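Local coordinates for uncharacterized protein Q99UF4 (Staphylococcus aureus, PDB 3B2N) that probably acts as a LuxR-family response regulator that controls transcription by binding DNA, its receiver domain presumably switched by phosphorylation, at residues Glu30-Thr35 against Glu46-Asn51. Residues are numbered along the deposited sequence; the frame is centred on the assembly and turned at random.
Sequences EILADT and EEYNPN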
loop_
_atom_site.group_PDB
_atom_site.type_symbol
_atom_site.label_atom_id
_atom_site.label_comp_id
_atom_site.label_asym_id
_atom_site.label_seq_id
_atom_site.Cartn_x
_atom_site.Cartn_y
_atom_site.Cartn_z
ATOM N N GLU A 30 4.666 12.801 0.789
ATOM C CA GLU A 30 4.001 13.331 -0.412
ATOM C C GLU A 30 3.381 12.165 -1.211
ATOM O O GLU A 30 4.024 11.128 -1.421
ATOM C CB GLU A 30 4.987 14.133 -1.257
ATOM C CG GLU A 30 6.060 13.308 -1.905
ATOM C CD GLU A 30 6.925 14.111 -2.866
ATOM O OE1 GLU A 30 8.152 13.850 -2.889
ATOM O OE2 GLU A 30 6.388 14.989 -3.596
ATOM N N ILE A 31 2.120 12.327 -1.600
ATOM C CA ILE A 31 1.366 11.308 -2.321
ATOM C C ILE A 31 1.572 11.585 -3.796
ATOM O O ILE A 31 1.136 12.628 -4.308
ATOM C CB ILE A 31 -0.174 11.356 -2.010
ATOM C CG1 ILE A 31 -0.475 11.400 -0.484
ATOM C CG2 ILE A 31 -0.912 10.177 -2.662
ATOM C CD1 ILE A 31 0.083 10.309 0.341
ATOM N N LEU A 32 2.221 10.665 -4.498
ATOM C CA LEU A 32 2.465 10.856 -5.933
ATOM C C LEU A 32 1.269 10.514 -6.835
ATOM O O LEU A 32 1.135 11.063 -7.920
ATOM C CB LEU A 32 3.683 10.041 -6.349
ATOM C CG LEU A 32 5.091 10.592 -6.341
ATOM C CD1 LEU A 32 5.246 11.793 -5.437
ATOM C CD2 LEU A 32 6.031 9.444 -5.982
ATOM N N ALA A 33 0.426 9.574 -6.394
ATOM C CA ALA A 33 -0.659 9.053 -7.220
ATOM C C ALA A 33 -1.560 8.212 -6.330
ATOM O O ALA A 33 -1.073 7.670 -5.346
ATOM C CB ALA A 33 -0.078 8.164 -8.379
ATOM N N ASP A 34 -2.836 8.078 -6.678
ATOM C CA ASP A 34 -3.685 7.131 -5.985
ATOM C C ASP A 34 -4.667 6.498 -6.985
ATOM O O ASP A 34 -4.995 7.125 -7.995
ATOM C CB ASP A 34 -4.450 7.833 -4.873
ATOM C CG ASP A 34 -5.528 8.749 -5.400
ATOM O OD1 ASP A 34 -5.212 9.917 -5.713
ATOM O OD2 ASP A 34 -6.689 8.308 -5.509
ATOM N N THR A 35 -5.169 5.289 -6.708
ATOM C CA THR A 35 -6.026 4.606 -7.702
ATOM C C THR A 35 -6.794 3.491 -7.031
ATOM O O THR A 35 -6.432 3.067 -5.947
ATOM C CB THR A 35 -5.192 4.018 -8.926
ATOM O OG1 THR A 35 -6.048 3.301 -9.803
ATOM C CG2 THR A 35 -4.112 3.041 -8.448
ATOM N N GLU A 46 5.856 1.910 -11.431
ATOM C CA GLU A 46 7.019 1.893 -12.334
ATOM C C GLU A 46 7.332 3.286 -12.900
ATOM O O GLU A 46 8.492 3.662 -13.015
ATOM C CB GLU A 46 6.848 0.873 -13.466
ATOM C CG GLU A 46 6.835 -0.550 -12.979
ATOM C CD GLU A 46 6.374 -1.538 -14.038
ATOM O OE1 GLU A 46 6.912 -2.673 -14.043
ATOM O OE2 GLU A 46 5.484 -1.184 -14.863
ATOM N N GLU A 47 6.299 4.046 -13.237
ATOM C CA GLU A 47 6.488 5.414 -13.679
ATOM C C GLU A 47 7.135 6.297 -12.597
ATOM O O GLU A 47 8.113 7.001 -12.900
ATOM C CB GLU A 47 5.172 6.041 -14.165
ATOM C CG GLU A 47 5.314 7.463 -14.720
ATOM C CD GLU A 47 3.984 8.227 -14.815
ATOM O OE1 GLU A 47 4.003 9.396 -15.270
ATOM O OE2 GLU A 47 2.917 7.676 -14.446
ATOM N N TYR A 48 6.605 6.267 -11.363
ATOM C CA TYR A 48 7.003 7.257 -10.329
ATOM C C TYR A 48 8.067 6.801 -9.321
ATOM O O TYR A 48 8.637 7.642 -8.619
ATOM C CB TYR A 48 5.796 7.783 -9.543
ATOM C CG TYR A 48 4.879 8.691 -10.314
ATOM C CD1 TYR A 48 5.228 10.027 -10.558
ATOM C CD2 TYR A 48 3.641 8.222 -10.791
ATOM C CE1 TYR A 48 4.374 10.869 -11.277
ATOM C CE2 TYR A 48 2.788 9.031 -11.506
ATOM C CZ TYR A 48 3.146 10.367 -11.746
ATOM O OH TYR A 48 2.289 11.191 -12.454
ATOM N N ASN A 49 8.320 5.491 -9.235
ATOM C CA ASN A 49 9.169 4.912 -8.166
ATOM C C ASN A 49 8.970 5.482 -6.722
ATOM O O ASN A 49 9.895 6.072 -6.151
ATOM C CB ASN A 49 10.633 5.040 -8.580
ATOM C CG ASN A 49 10.875 4.493 -9.962
ATOM O OD1 ASN A 49 10.942 5.251 -10.949
ATOM N ND2 ASN A 49 10.966 3.158 -10.057
ATOM N N PRO A 50 7.794 5.287 -6.110
ATOM C CA PRO A 50 7.668 5.897 -4.775
ATOM C C PRO A 50 8.519 5.132 -3.747
ATOM O O PRO A 50 8.859 3.973 -3.967
ATOM C CB PRO A 50 6.172 5.725 -4.447
ATOM C CG PRO A 50 5.788 4.467 -5.198
ATOM C CD PRO A 50 6.602 4.506 -6.484
ATOM N N ASN A 51 8.830 5.762 -2.617
ATOM C CA ASN A 51 9.540 5.081 -1.531
ATOM C C ASN A 51 8.685 3.934 -0.925
ATOM O O ASN A 51 9.168 2.839 -0.604
ATOM C CB ASN A 51 9.903 6.117 -0.467
ATOM C CG ASN A 51 10.761 7.243 -1.022
ATOM O OD1 ASN A 51 10.533 8.418 -0.754
ATOM N ND2 ASN A 51 11.749 6.884 -1.803
#
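Leu32 and Ala33 of an outer strand meet Tyr48 and Pro50 in a small apolar contact where helix 38-48 ends and the chain turns toward strand 52-55 in a beta-alpha-beta crossover. Strand 29-35 borders the parallel sheet of the CheY-like receiver fold; helix 38-48 follows it, and the chain then passes into strand 52-55 on the other side of strand 4-9.

Leu32 does most of the work. Its backbone departs from the extended form (phi/psi -81°/-29°), so that the CB atoms of both Leu32 and Ala33 face the helix end. From there Leu32 CD2 lies 3.9 Å from Tyr48 CB and 4.0 Å from Pro50 CB, one methyl of the branched leucine end serving two neighbours. Tyr48 turns its CG anti to the carbonyl carbon and beside its backbone N (chi1 -71°), which swings the ring across the strand, where Ala33 CB meets CE2 of Tyr48 obliquely at 4.3 Å. Tyrosine suits this exposed helix end: its ring carbons pack on the strand, while its hydroxyl is compatible with solvent. The small methyl of Ala33 suits a place that also packs on Leu44 of the helix. Leu32 O lies over one ring face, while Glu47 CD sits 3.6 Å above the plane of the opposite face, offset toward the rim.

Asn49 leaves the helix with positive phi, a conformation asparagine tolerates well. Pro50, rigid and without an N-H, continues the turn as a compact buried hydrocarbon that also touches Ile7. Asn51 then ties the exit to strand 4-9, its OD1 accepting a hydrogen bond from the backbone N of Ser5.

With just 174 Å² buried and methyl, methylene and ring carbons making the closest approaches, cohesion here probably rests on dispersion and partial shielding from water, greatest at Pro50, while the sheet's backbone bonds to strand 4-9 supply directional order.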